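Local atomic coordinates of putative hydrolase (PDB entry 4XUK), a protein that probably hydrolyses organophosphate triesters and lactones, using two zinc ions held in a metallo-beta-lactamase superfamily fold. Residues 19-24 against 82-87; 104-109 against 128-133; 112-117 against 166-171; 138-143 against 155-160. The protein carries 2 engineered substitutions. All coordinates share one frame; numbering follows the deposited sequence.

In the fold
From the N terminus, contact 1 comes first: strand 14-26 is met by the loop 82-87 before helix 87-93, closing a loop that contains strands 54-64 and 69-72. Contact 2 then pairs strands 103-105 and 129-133 in the same large sheet. Contact 3 crosses it in the chain: its first segment, 112-117, lies between the two strands of contact 2, and its second lies further on in helix 151-173. Contacts 2 and 3 also touch, H108 beside H113 and V130 against Y171. Contact 4 is nested inside the loop of contact 3, joining helix 134-141 to an earlier part of helix 151-173. Contacts 2 and 3 carry zinc ligands.

Contact 1: residues 19-24 against 82-87; sequences LLDGTN and SHLGSV
D21 collects three backbone N-H groups from the loop 82-87. D21 OD1 accepts V87 N at 3.0 Å on its anti side, 16° out of the carboxylate plane, whereas G85 N approaches D21 OD2, also 3.0 Å away, from well above that plane. The carbonyl D21 O takes S86 N on an in-plane lone pair at 3.0 Å. Because D21 CG is turned opposite the backbone N (chi1 -158°), the carboxylate reaches the loop; OD2 accepts A76 N as well. Three N-H donors on the carboxylate, from V87, G85 and A76, would probably favour its charged form. H83 NE2 donates to N24 OD1 at 2.8 Å; this bond is bent to 136°, with amide and imidazole planes well turned from one another, while T23 O lies in plane at the ring edge. Two waters share H83 O: one also joins D21 O and S86 OG, the other T23 N. Apolar contacts fill in between. L84 CD2 lies 3.6 Å from the bare CA of G22, V87 CG2 packs 3.6 Å from D21 CB, and V87 CG1 meets L19 CD1 at 4.1 Å. The aspartate thus ties the loop leading into helix 87-93 to strand 14-26. That strand is bonded through its backbone to strand 54-64, on whose I58 L84 also rests; L19 packs on N90 and L91 of helix 87-93, and T23 OG1 bonds D291 of the second subunit.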
loop_
_atom_site.group_PDB
_atom_site.type_symbol
_atom_site.label_atom_id
_atom_site.label_comp_id
_atom_site.label_asym_id
_atom_site.label_seq_id
_atom_site.Cartn_x
_atom_site.Cartn_y
_atom_site.Cartn_z
ATOM N N LEU A 19 5.189 5.688 10.231
ATOM C CA LEU A 19 6.457 5.068 10.612
ATOM C C LEU A 19 6.250 3.609 10.997
ATOM O O LEU A 19 5.404 3.297 11.848
ATOM C CB LEU A 19 7.067 5.808 11.805
ATOM C CG LEU A 19 7.386 7.282 11.593
ATOM C CD1 LEU A 19 7.937 7.909 12.883
ATOM C CD2 LEU A 19 8.375 7.439 10.435
ATOM N N LEU A 20 7.026 2.719 10.380
ATOM C CA LEU A 20 6.903 1.277 10.633
ATOM C C LEU A 20 7.799 0.853 11.795
ATOM O O LEU A 20 8.986 1.208 11.838
ATOM C CB LEU A 20 7.259 0.471 9.372
ATOM C CG LEU A 20 7.143 -1.064 9.476
ATOM C CD1 LEU A 20 5.717 -1.499 9.818
ATOM C CD2 LEU A 20 7.588 -1.749 8.198
ATOM N N ASP A 21 7.229 0.111 12.742
ATOM C CA ASP A 21 8.009 -0.440 13.837
ATOM C C ASP A 21 8.446 -1.861 13.528
ATOM O O ASP A 21 9.503 -2.305 13.967
ATOM C CB ASP A 21 7.218 -0.437 15.155
ATOM C CG ASP A 21 8.127 -0.498 16.365
ATOM O OD1 ASP A 21 9.054 0.347 16.463
ATOM O OD2 ASP A 21 7.943 -1.390 17.214
ATOM N N GLY A 22 7.635 -2.575 12.763
ATOM C CA GLY A 22 7.912 -3.975 12.486
ATOM C C GLY A 22 6.623 -4.685 12.144
ATOM O O GLY A 22 5.559 -4.050 12.087
ATOM N N THR A 23 6.717 -5.996 11.938
ATOM C CA THR A 23 5.581 -6.797 11.505
ATOM C C THR A 23 5.456 -8.045 12.373
ATOM O O THR A 23 6.428 -8.789 12.536
ATOM C CB THR A 23 5.755 -7.226 10.045
ATOM O OG1 THR A 23 5.997 -6.073 9.232
ATOM C CG2 THR A 23 4.509 -7.923 9.550
ATOM N N ASN A 24 4.287 -8.278 12.923
ATOM C CA ASN A 24 4.026 -9.529 13.587
ATOM C C ASN A 24 3.253 -10.529 12.769
ATOM O O ASN A 24 2.589 -10.167 11.861
ATOM C CB ASN A 24 3.299 -9.347 14.881
ATOM C CG ASN A 24 4.133 -8.684 15.927
ATOM O OD1 ASN A 24 5.324 -8.678 15.908
ATOM N ND2 ASN A 24 3.471 -8.107 16.835
ATOM N N SER A 82 13.581 -8.633 19.061
ATOM C CA SER A 82 14.421 -8.053 18.024
ATOM C C SER A 82 13.723 -7.601 16.736
ATOM O O SER A 82 14.243 -6.728 16.027
ATOM C CB SER A 82 15.527 -9.067 17.687
ATOM O OG SER A 82 16.625 -8.451 17.044
ATOM N N HIS A 83 12.568 -8.182 16.410
ATOM C CA HIS A 83 11.954 -7.884 15.110
ATOM C C HIS A 83 11.190 -6.553 15.050
ATOM O O HIS A 83 10.873 -6.073 13.960
ATOM C CB HIS A 83 11.084 -9.046 14.607
ATOM C CG HIS A 83 9.884 -9.319 15.458
ATOM N ND1 HIS A 83 9.972 -9.577 16.809
ATOM C CD2 HIS A 83 8.566 -9.371 15.149
ATOM C CE1 HIS A 83 8.759 -9.773 17.297
ATOM N NE2 HIS A 83 7.888 -9.654 16.310
ATOM N N LEU A 84 10.896 -5.960 16.208
ATOM C CA LEU A 84 10.233 -4.655 16.242
ATOM C C LEU A 84 11.223 -3.572 16.661
ATOM O O LEU A 84 12.417 -3.848 16.796
ATOM C CB LEU A 84 9.035 -4.695 17.190
ATOM C CG LEU A 84 8.064 -5.857 16.969
ATOM C CD1 LEU A 84 6.972 -5.894 18.050
ATOM C CD2 LEU A 84 7.440 -5.806 15.573
ATOM N N GLY A 85 10.743 -2.339 16.843
ATOM C CA GLY A 85 11.602 -1.263 17.315
ATOM C C GLY A 85 12.140 -0.346 16.223
ATOM O O GLY A 85 13.008 0.498 16.493
ATOM N N SER A 86 11.634 -0.490 14.998
ATOM C CA SER A 86 12.142 0.305 13.869
ATOM C C SER A 86 11.654 1.756 13.813
ATOM O O SER A 86 12.113 2.520 12.962
ATOM C CB SER A 86 11.811 -0.381 12.535
ATOM O OG SER A 86 12.597 -1.537 12.346
ATOM N N VAL A 87 10.726 2.141 14.691
ATOM C CA VAL A 87 10.112 3.473 14.590
ATOM C C VAL A 87 11.133 4.601 14.538
ATOM O O VAL A 87 11.049 5.478 13.675
ATOM C CB VAL A 87 9.078 3.743 15.714
ATOM C CG1 VAL A 87 8.853 5.252 15.892
ATOM C CG2 VAL A 87 7.758 3.068 15.386
HETATM O O HOH W 1 12.103 -4.032 13.284
HETATM O O HOH W 2 9.453 -6.873 11.639
#

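Contact 2: residues 104-109 against 128-133; sequences ILLTHL and ATVYVS. With ZN (zinc ion), chain D.
T107 O and S133 N are bridged by a water beyond the last strand bond, L106 N to Y131 O; the water accepts from S133 N at 2.9 Å and lies 3.0 Å from T107 O. Before that point the strands run parallel: I104 N donates to T129 O, Y131 N to I104 O and L106 N to Y131 O, the last two nearly straight onto the carbonyl. I104 and V130 stand side by side on one face, I104 CB and V130 CG2 4.0 Å apart; on the other, L105 CD2 leans on Y131 CB at 3.9 Å. L106 CD1 packs 3.6 Å from V130 CG1, and V132 CG2 fits against L109 CG. The H108 ring is fixed at both nitrogens: ND1 donates in plane to T107 OG1 at 2.8 Å, and NE2 binds zinc at 2.3 Å. T107 OG1 is bonded in turn to D73, so T107 and D73 form an outer shell; H110, H197 and D218 complete the metal site. A parallel strand followed by a loop carrying the HxHxDH ligands is characteristic of the metallo-beta-lactamase alpha-beta/beta-alpha fold.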
loop_
_atom_site.group_PDB
_atom_site.type_symbol
_atom_site.label_atom_id
_atom_site.label_comp_id
_atom_site.label_asym_id
_atom_site.label_seq_id
_atom_site.Cartn_x
_atom_site.Cartn_y
_atom_site.Cartn_z
ATOM N N ILE A 104 4.296 13.837 22.512
ATOM C CA ILE A 104 3.992 12.449 22.193
ATOM C C ILE A 104 2.626 12.115 22.788
ATOM O O ILE A 104 2.413 12.283 23.985
ATOM C CB ILE A 104 5.074 11.492 22.758
ATOM C CG1 ILE A 104 6.432 11.791 22.109
ATOM C CG2 ILE A 104 4.663 10.021 22.576
ATOM C CD1 ILE A 104 7.596 10.978 22.651
ATOM N N LEU A 105 1.699 11.681 21.938
ATOM C CA LEU A 105 0.390 11.221 22.401
ATOM C C LEU A 105 0.343 9.698 22.334
ATOM O O LEU A 105 0.651 9.090 21.298
ATOM C CB LEU A 105 -0.740 11.813 21.555
ATOM C CG LEU A 105 -0.750 13.328 21.381
ATOM C CD1 LEU A 105 -1.863 13.761 20.436
ATOM C CD2 LEU A 105 -0.813 14.064 22.707
ATOM N N LEU A 106 -0.036 9.085 23.443
ATOM C CA LEU A 106 -0.136 7.633 23.508
ATOM C C LEU A 106 -1.602 7.219 23.494
ATOM O O LEU A 106 -2.391 7.701 24.303
ATOM C CB LEU A 106 0.545 7.120 24.787
ATOM C CG LEU A 106 2.048 7.418 24.858
ATOM C CD1 LEU A 106 2.644 6.899 26.146
ATOM C CD2 LEU A 106 2.801 6.848 23.645
ATOM N N THR A 107 -1.978 6.336 22.574
ATOM C CA THR A 107 -3.361 5.871 22.545
ATOM C C THR A 107 -3.653 5.018 23.769
ATOM O O THR A 107 -4.759 5.056 24.313
ATOM C CB THR A 107 -3.674 5.074 21.267
ATOM O OG1 THR A 107 -2.747 3.984 21.131
ATOM C CG2 THR A 107 -3.598 5.991 20.047
ATOM N N HIS A 108 -2.643 4.263 24.193
ATOM C CA HIS A 108 -2.697 3.439 25.402
ATOM C C HIS A 108 -1.281 2.994 25.761
ATOM O O HIS A 108 -0.335 3.266 25.019
ATOM C CB HIS A 108 -3.624 2.217 25.235
ATOM C CG HIS A 108 -3.269 1.319 24.090
ATOM N ND1 HIS A 108 -3.019 1.789 22.816
ATOM C CD2 HIS A 108 -3.162 -0.033 24.019
ATOM C CE1 HIS A 108 -2.753 0.769 22.018
ATOM N NE2 HIS A 108 -2.831 -0.343 22.725
ATOM N N LEU A 109 -1.140 2.291 26.880
ATOM C CA LEU A 109 0.183 1.965 27.397
ATOM C C LEU A 109 0.650 0.533 27.124
ATOM O O LEU A 109 1.593 0.068 27.767
ATOM C CB LEU A 109 0.245 2.264 28.910
ATOM C CG LEU A 109 0.095 3.730 29.319
ATOM C CD1 LEU A 109 -0.001 3.870 30.838
ATOM C CD2 LEU A 109 1.267 4.539 28.808
ATOM N N ALA A 128 10.469 16.234 24.281
ATOM C CA ALA A 128 9.061 15.897 24.173
ATOM C C ALA A 128 8.403 15.689 25.526
ATOM O O ALA A 128 9.002 15.131 26.459
ATOM C CB ALA A 128 8.884 14.638 23.328
ATOM N N THR A 129 7.155 16.113 25.627
ATOM C CA THR A 129 6.348 15.643 26.731
ATOM C C THR A 129 5.293 14.645 26.259
ATOM O O THR A 129 4.665 14.791 25.190
ATOM C CB THR A 129 5.813 16.792 27.627
ATOM O OG1 THR A 129 4.439 16.572 27.993
ATOM C CG2 THR A 129 5.987 18.094 26.951
ATOM N N VAL A 130 5.162 13.606 27.069
ATOM C CA VAL A 130 4.368 12.436 26.758
ATOM C C VAL A 130 3.030 12.549 27.479
ATOM O O VAL A 130 2.987 12.864 28.688
ATOM C CB VAL A 130 5.120 11.165 27.212
ATOM C CG1 VAL A 130 4.263 9.931 27.034
ATOM C CG2 VAL A 130 6.441 11.026 26.453
ATOM N N TYR A 131 1.949 12.327 26.729
ATOM C CA TYR A 131 0.582 12.335 27.267
ATOM C C TYR A 131 -0.099 10.989 27.079
ATOM O O TYR A 131 0.059 10.336 26.038
ATOM C CB TYR A 131 -0.290 13.338 26.517
ATOM C CG TYR A 131 0.027 14.783 26.766
ATOM C CD1 TYR A 131 1.082 15.408 26.113
ATOM C CD2 TYR A 131 -0.755 15.533 27.627
ATOM C CE1 TYR A 131 1.364 16.754 26.338
ATOM C CE2 TYR A 131 -0.482 16.872 27.861
ATOM C CZ TYR A 131 0.570 17.472 27.208
ATOM O OH TYR A 131 0.832 18.803 27.446
ATOM N N VAL A 132 -0.908 10.610 28.060
ATOM C CA VAL A 132 -1.763 9.429 27.945
ATOM C C VAL A 132 -2.971 9.720 28.845
ATOM O O VAL A 132 -2.898 10.602 29.716
ATOM C CB VAL A 132 -0.995 8.163 28.395
ATOM C CG1 VAL A 132 -0.759 8.201 29.910
ATOM C CG2 VAL A 132 -1.716 6.890 27.959
ATOM N N SER A 133 -4.088 9.025 28.643
ATOM C CA SER A 133 -5.283 9.370 29.409
ATOM C C SER A 133 -5.132 9.056 30.900
ATOM O O SER A 133 -4.416 8.124 31.286
ATOM C CB SER A 133 -6.522 8.673 28.854
ATOM O OG SER A 133 -6.635 7.358 29.366
HETATM ZN ZN ZN D . -2.801 -2.612 22.336
HETATM O O HOH W 3 -4.840 7.114 26.526
#

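Contact 3: residues 112-117 against 166-171; sequences DHVCGI and QAIAPY. With ZN (zinc ion), chain C.
The last two residues of the HxHxDH zinc motif, D112 and H113, lead into a short 3-10 turn whose V114, C115 and I117 pack on A167, I168 and Y171 of helix 151-173. D112 OD2 binds its zinc ion at 2.3 Å and H113 NE2 at 2.0 Å, with D218 and H265 as the other ligands. H113 ND1 is bonded to D73 OD2, a second-shell link that steadies the imidazole's rotation. In the turn that follows, V114 and I117 point toward the helix. A167 CB sits 3.9 Å from C115 CA, the small methyl letting the two backbones come close, while the V114 CG2 and I168 CG2 branches meet at 3.9 Å. C115 SG is tied by a disulfide to C79, which Q166 of the helix also touches. I117 brings the largest share of the buried surface. With its CG1 between backbone N and carbonyl carbon (chi1 67°), it lies obliquely across Y171: CG1 of I117 is 3.6 Å from CE1 of Y171, and I117 CD1 also reaches I168 CG2. Helix 151-173 is kinked at P170 and Y171: proline has no N-H to give, and Y171 N makes a weak bond to I168 O. The tyrosine hydroxyl closes the contact: it also accepts F125 N, and Y171 OH donates to I117 O at 2.6 Å, tilted 19° from the carbonyl plane and near the plane of its own ring.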
loop_
_atom_site.group_PDB
_atom_site.type_symbol
_atom_site.label_atom_id
_atom_site.label_comp_id
_atom_site.label_asym_id
_atom_site.label_seq_id
_atom_site.Cartn_x
_atom_site.Cartn_y
_atom_site.Cartn_z
ATOM N N ASP A 112 3.828 -2.057 22.781
ATOM C CA ASP A 112 4.101 -1.778 21.375
ATOM C C ASP A 112 3.651 -0.368 20.979
ATOM O O ASP A 112 3.694 0.006 19.807
ATOM C CB ASP A 112 3.477 -2.848 20.476
ATOM C CG ASP A 112 2.001 -3.042 20.745
ATOM O OD1 ASP A 112 1.605 -3.108 21.927
ATOM O OD2 ASP A 112 1.240 -3.135 19.775
ATOM N N HIS A 113 3.241 0.418 21.966
ATOM C CA HIS A 113 2.886 1.809 21.727
ATOM C C HIS A 113 3.711 2.774 22.560
ATOM O O HIS A 113 4.058 3.867 22.086
ATOM C CB HIS A 113 1.391 2.001 21.970
ATOM C CG HIS A 113 0.557 1.106 21.118
ATOM N ND1 HIS A 113 -0.089 1.551 19.989
ATOM C CD2 HIS A 113 0.332 -0.229 21.182
ATOM C CE1 HIS A 113 -0.699 0.533 19.409
ATOM N NE2 HIS A 113 -0.470 -0.554 20.122
ATOM N N VAL A 114 4.031 2.372 23.791
ATOM C CA VAL A 114 4.751 3.248 24.714
ATOM C C VAL A 114 6.272 3.015 24.775
ATOM O O VAL A 114 7.029 3.974 24.943
ATOM C CB VAL A 114 4.147 3.196 26.139
ATOM C CG1 VAL A 114 4.305 1.811 26.747
ATOM C CG2 VAL A 114 4.813 4.237 27.035
ATOM N N CYS A 115 6.727 1.766 24.637
ATOM C CA CYS A 115 8.153 1.472 24.877
ATOM C C CYS A 115 9.099 2.261 23.966
ATOM O O CYS A 115 10.208 2.632 24.372
ATOM C CB CYS A 115 8.442 -0.030 24.769
ATOM S SG CYS A 115 8.001 -0.971 26.251
ATOM N N GLY A 116 8.650 2.548 22.747
ATOM C CA GLY A 116 9.453 3.321 21.809
ATOM C C GLY A 116 9.825 4.732 22.233
ATOM O O GLY A 116 10.621 5.381 21.545
ATOM N N ILE A 117 9.272 5.232 23.340
ATOM C CA ILE A 117 9.680 6.560 23.800
ATOM C C ILE A 117 11.078 6.562 24.420
ATOM O O ILE A 117 11.693 7.624 24.572
ATOM C CB ILE A 117 8.656 7.230 24.774
ATOM C CG1 ILE A 117 8.574 6.488 26.122
ATOM C CG2 ILE A 117 7.278 7.331 24.113
ATOM C CD1 ILE A 117 7.550 7.094 27.106
ATOM N N GLN A 166 9.597 1.360 32.979
ATOM C CA GLN A 166 10.899 1.647 32.452
ATOM C C GLN A 166 10.900 2.659 31.299
ATOM O O GLN A 166 11.745 3.450 31.214
ATOM C CB GLN A 166 11.675 0.381 32.098
ATOM C CG GLN A 166 11.072 -0.447 30.995
ATOM C CD GLN A 166 11.503 -0.061 29.590
ATOM O OE1 GLN A 166 10.736 -0.073 28.638
ATOM N NE2 GLN A 166 12.734 0.263 29.485
ATOM N N ALA A 167 9.903 2.629 30.463
ATOM C CA ALA A 167 9.858 3.542 29.335
ATOM C C ALA A 167 9.571 4.961 29.797
ATOM O O ALA A 167 10.167 5.913 29.295
ATOM C CB ALA A 167 8.811 3.092 28.345
ATOM N N ILE A 168 8.649 5.102 30.741
ATOM C CA ILE A 168 8.169 6.433 31.125
ATOM C C ILE A 168 8.986 7.100 32.227
ATOM O O ILE A 168 8.908 8.315 32.407
ATOM C CB ILE A 168 6.686 6.412 31.534
ATOM C CG1 ILE A 168 6.492 5.695 32.871
ATOM C CG2 ILE A 168 5.833 5.770 30.441
ATOM C CD1 ILE A 168 5.066 5.769 33.367
ATOM N N ALA A 169 9.748 6.305 32.974
ATOM C CA ALA A 169 10.628 6.815 34.027
ATOM C C ALA A 169 11.499 8.016 33.627
ATOM O O ALA A 169 11.560 9.000 34.374
ATOM C CB ALA A 169 11.485 5.674 34.611
ATOM N N PRO A 170 12.175 7.951 32.456
ATOM C CA PRO A 170 12.994 9.096 32.042
ATOM C C PRO A 170 12.161 10.352 31.805
ATOM O O PRO A 170 12.689 11.456 31.951
ATOM C CB PRO A 170 13.600 8.630 30.711
ATOM C CG PRO A 170 13.570 7.158 30.762
ATOM C CD PRO A 170 12.319 6.820 31.518
ATOM N N TYR A 171 10.891 10.201 31.436
ATOM C CA TYR A 171 10.062 11.377 31.195
ATOM C C TYR A 171 9.470 11.916 32.497
ATOM O O TYR A 171 9.413 13.131 32.695
ATOM C CB TYR A 171 8.974 11.088 30.156
ATOM C CG TYR A 171 9.545 10.826 28.785
ATOM C CD1 TYR A 171 10.048 9.568 28.447
ATOM C CD2 TYR A 171 9.615 11.837 27.836
ATOM C CE1 TYR A 171 10.597 9.325 27.184
ATOM C CE2 TYR A 171 10.149 11.601 26.568
ATOM C CZ TYR A 171 10.642 10.346 26.254
ATOM O OH TYR A 171 11.185 10.113 25.000
HETATM ZN ZN ZN C . -0.992 -2.481 19.817
#

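Contact 4: residues 138-143 against 155-160; sequences SFWLDP and ANYLGT
F139 and Y157 both hold CG opposite the backbone N, chi1 close to 170° in each, which extends the two rings past each other between helices 134-141 and 151-173; W140 CG instead lies beside its own N, and the indole joins them in an aromatic cluster. The F139-Y157 pair is T-shaped: the edge of Y157 points at the face of F139, with centroids 5.3 Å apart and planes at 71°. Y157 CE1 stands over the rim of that face, 3.9 Å from F139 CZ. W140 and Y157 are nearly parallel, their planes only 12° apart, but are slid so far that they barely overlap, and touch chiefly through W140 CZ3 and Y157 CD1 at 3.6 Å. Within helix 134-141, F139 CE2 lies over the middle of the indole, so the three rings brace one another. Helix 151-173 adds V161 and I164 beside W140, whose NE1 is bonded to E136, the residue that also takes the N-H of L109 next to the zinc ligand H108. As modelled, the T160 hydroxyl is buried against the indole without a polar partner, but the rotation of this side chain, and so that placement, is doubtful. Polar grip comes from the tyrosine hydroxyl. Y157 OH donates to F139 O at 2.7 Å, in the carbonyl plane and near the plane of the phenol ring. A water donates to Y157 OH at 2.9 Å and to W140 O at 2.8 Å, so the hydroxyl reaches F139 O directly and the next carbonyl, W140 O, through the water.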
loop_
_atom_site.group_PDB
_atom_site.type_symbol
_atom_site.label_atom_id
_atom_site.label_comp_id
_atom_site.label_asym_id
_atom_site.label_seq_id
_atom_site.Cartn_x
_atom_site.Cartn_y
_atom_site.Cartn_z
ATOM N N SER A 138 -4.030 5.351 35.323
ATOM C CA SER A 138 -4.578 4.806 36.567
ATOM C C SER A 138 -4.587 3.280 36.585
ATOM O O SER A 138 -4.200 2.663 37.583
ATOM C CB SER A 138 -5.984 5.338 36.822
ATOM O OG SER A 138 -5.944 6.691 37.215
ATOM N N PHE A 139 -5.014 2.670 35.485
ATOM C CA PHE A 139 -5.090 1.215 35.420
ATOM C C PHE A 139 -3.722 0.546 35.490
ATOM O O PHE A 139 -3.556 -0.463 36.177
ATOM C CB PHE A 139 -5.813 0.776 34.143
ATOM C CG PHE A 139 -5.733 -0.702 33.877
ATOM C CD1 PHE A 139 -6.535 -1.596 34.588
ATOM C CD2 PHE A 139 -4.879 -1.201 32.907
ATOM C CE1 PHE A 139 -6.475 -2.958 34.335
ATOM C CE2 PHE A 139 -4.810 -2.568 32.649
ATOM C CZ PHE A 139 -5.613 -3.448 33.366
ATOM N N TRP A 140 -2.745 1.096 34.773
ATOM C CA TRP A 140 -1.429 0.462 34.685
ATOM C C TRP A 140 -0.454 0.800 35.817
ATOM O O TRP A 140 0.530 0.080 36.013
ATOM C CB TRP A 140 -0.761 0.815 33.358
ATOM C CG TRP A 140 -1.440 0.214 32.170
ATOM C CD1 TRP A 140 -2.199 0.862 31.240
ATOM C CD2 TRP A 140 -1.412 -1.164 31.781
ATOM N NE1 TRP A 140 -2.650 -0.033 30.296
ATOM C CE2 TRP A 140 -2.180 -1.284 30.610
ATOM C CE3 TRP A 140 -0.819 -2.311 32.315
ATOM C CZ2 TRP A 140 -2.362 -2.504 29.960
ATOM C CZ3 TRP A 140 -1.010 -3.522 31.675
ATOM C CH2 TRP A 140 -1.773 -3.609 30.513
ATOM N N LEU A 141 -0.698 1.893 36.539
ATOM C CA LEU A 141 0.287 2.385 37.505
ATOM C C LEU A 141 -0.184 2.323 38.966
ATOM O O LEU A 141 0.498 2.816 39.869
ATOM C CB LEU A 141 0.743 3.800 37.118
ATOM C CG LEU A 141 1.392 3.905 35.729
ATOM C CD1 LEU A 141 1.734 5.344 35.320
ATOM C CD2 LEU A 141 2.627 3.045 35.658
ATOM N N ASP A 142 -1.335 1.697 39.197
ATOM C CA ASP A 142 -1.833 1.462 40.561
ATOM C C ASP A 142 -1.380 0.096 41.066
ATOM O O ASP A 142 -1.718 -0.930 40.470
ATOM C CB ASP A 142 -3.362 1.563 40.580
ATOM C CG ASP A 142 -3.977 1.234 41.948
ATOM O OD1 ASP A 142 -3.250 1.156 42.965
ATOM O OD2 ASP A 142 -5.216 1.065 41.994
ATOM N N PRO A 143 -0.623 0.115 42.138
ATOM C CA PRO A 143 -0.124 -1.086 42.805
ATOM C C PRO A 143 -1.202 -1.990 43.371
ATOM O O PRO A 143 -0.889 -3.064 43.758
ATOM C CB PRO A 143 0.701 -0.522 43.937
ATOM C CG PRO A 143 0.150 0.810 44.159
ATOM C CD PRO A 143 -0.197 1.325 42.825
ATOM N N ALA A 155 0.082 -12.275 35.939
ATOM C CA ALA A 155 1.442 -12.332 35.462
ATOM C C ALA A 155 1.671 -11.414 34.277
ATOM O O ALA A 155 2.595 -10.678 34.255
ATOM C CB ALA A 155 1.811 -13.738 35.069
ATOM N N ASN A 156 0.816 -11.500 33.296
ATOM C CA ASN A 156 0.928 -10.634 32.134
ATOM C C ASN A 156 0.880 -9.153 32.513
ATOM O O ASN A 156 1.703 -8.372 32.052
ATOM C CB ASN A 156 -0.150 -10.959 31.097
ATOM C CG ASN A 156 -0.036 -10.099 29.847
ATOM O OD1 ASN A 156 0.879 -10.278 29.043
ATOM N ND2 ASN A 156 -0.971 -9.170 29.675
ATOM N N TYR A 157 -0.077 -8.781 33.361
ATOM C CA TYR A 157 -0.235 -7.396 33.793
ATOM C C TYR A 157 1.040 -6.863 34.440
ATOM O O TYR A 157 1.571 -5.820 34.031
ATOM C CB TYR A 157 -1.429 -7.292 34.757
ATOM C CG TYR A 157 -1.577 -5.952 35.438
ATOM C CD1 TYR A 157 -2.224 -4.894 34.807
ATOM C CD2 TYR A 157 -1.079 -5.746 36.718
ATOM C CE1 TYR A 157 -2.370 -3.673 35.431
ATOM C CE2 TYR A 157 -1.213 -4.520 37.348
ATOM C CZ TYR A 157 -1.860 -3.496 36.698
ATOM O OH TYR A 157 -1.999 -2.280 37.316
ATOM N N LEU A 158 1.562 -7.602 35.397
ATOM C CA LEU A 158 2.751 -7.215 36.129
ATOM C C LEU A 158 3.941 -7.070 35.198
ATOM O O LEU A 158 4.748 -6.200 35.325
ATOM C CB LEU A 158 3.055 -8.234 37.199
ATOM C CG LEU A 158 2.682 -8.015 38.669
ATOM C CD1 LEU A 158 1.474 -7.180 38.952
ATOM C CD2 LEU A 158 2.675 -9.266 39.512
ATOM N N GLY A 159 4.010 -7.974 34.259
ATOM C CA GLY A 159 5.075 -7.954 33.276
ATOM C C GLY A 159 5.018 -6.720 32.404
ATOM O O GLY A 159 6.042 -6.057 32.198
ATOM N N THR A 160 3.842 -6.389 31.875
ATOM C CA THR A 160 3.778 -5.164 31.093
ATOM C C THR A 160 3.888 -3.897 31.944
ATOM O O THR A 160 4.468 -2.918 31.492
ATOM C CB THR A 160 2.628 -5.095 30.034
ATOM O OG1 THR A 160 1.761 -3.984 30.296
ATOM C CG2 THR A 160 1.852 -6.370 29.961
HETATM O O HOH W 4 0.437 -1.247 38.510
#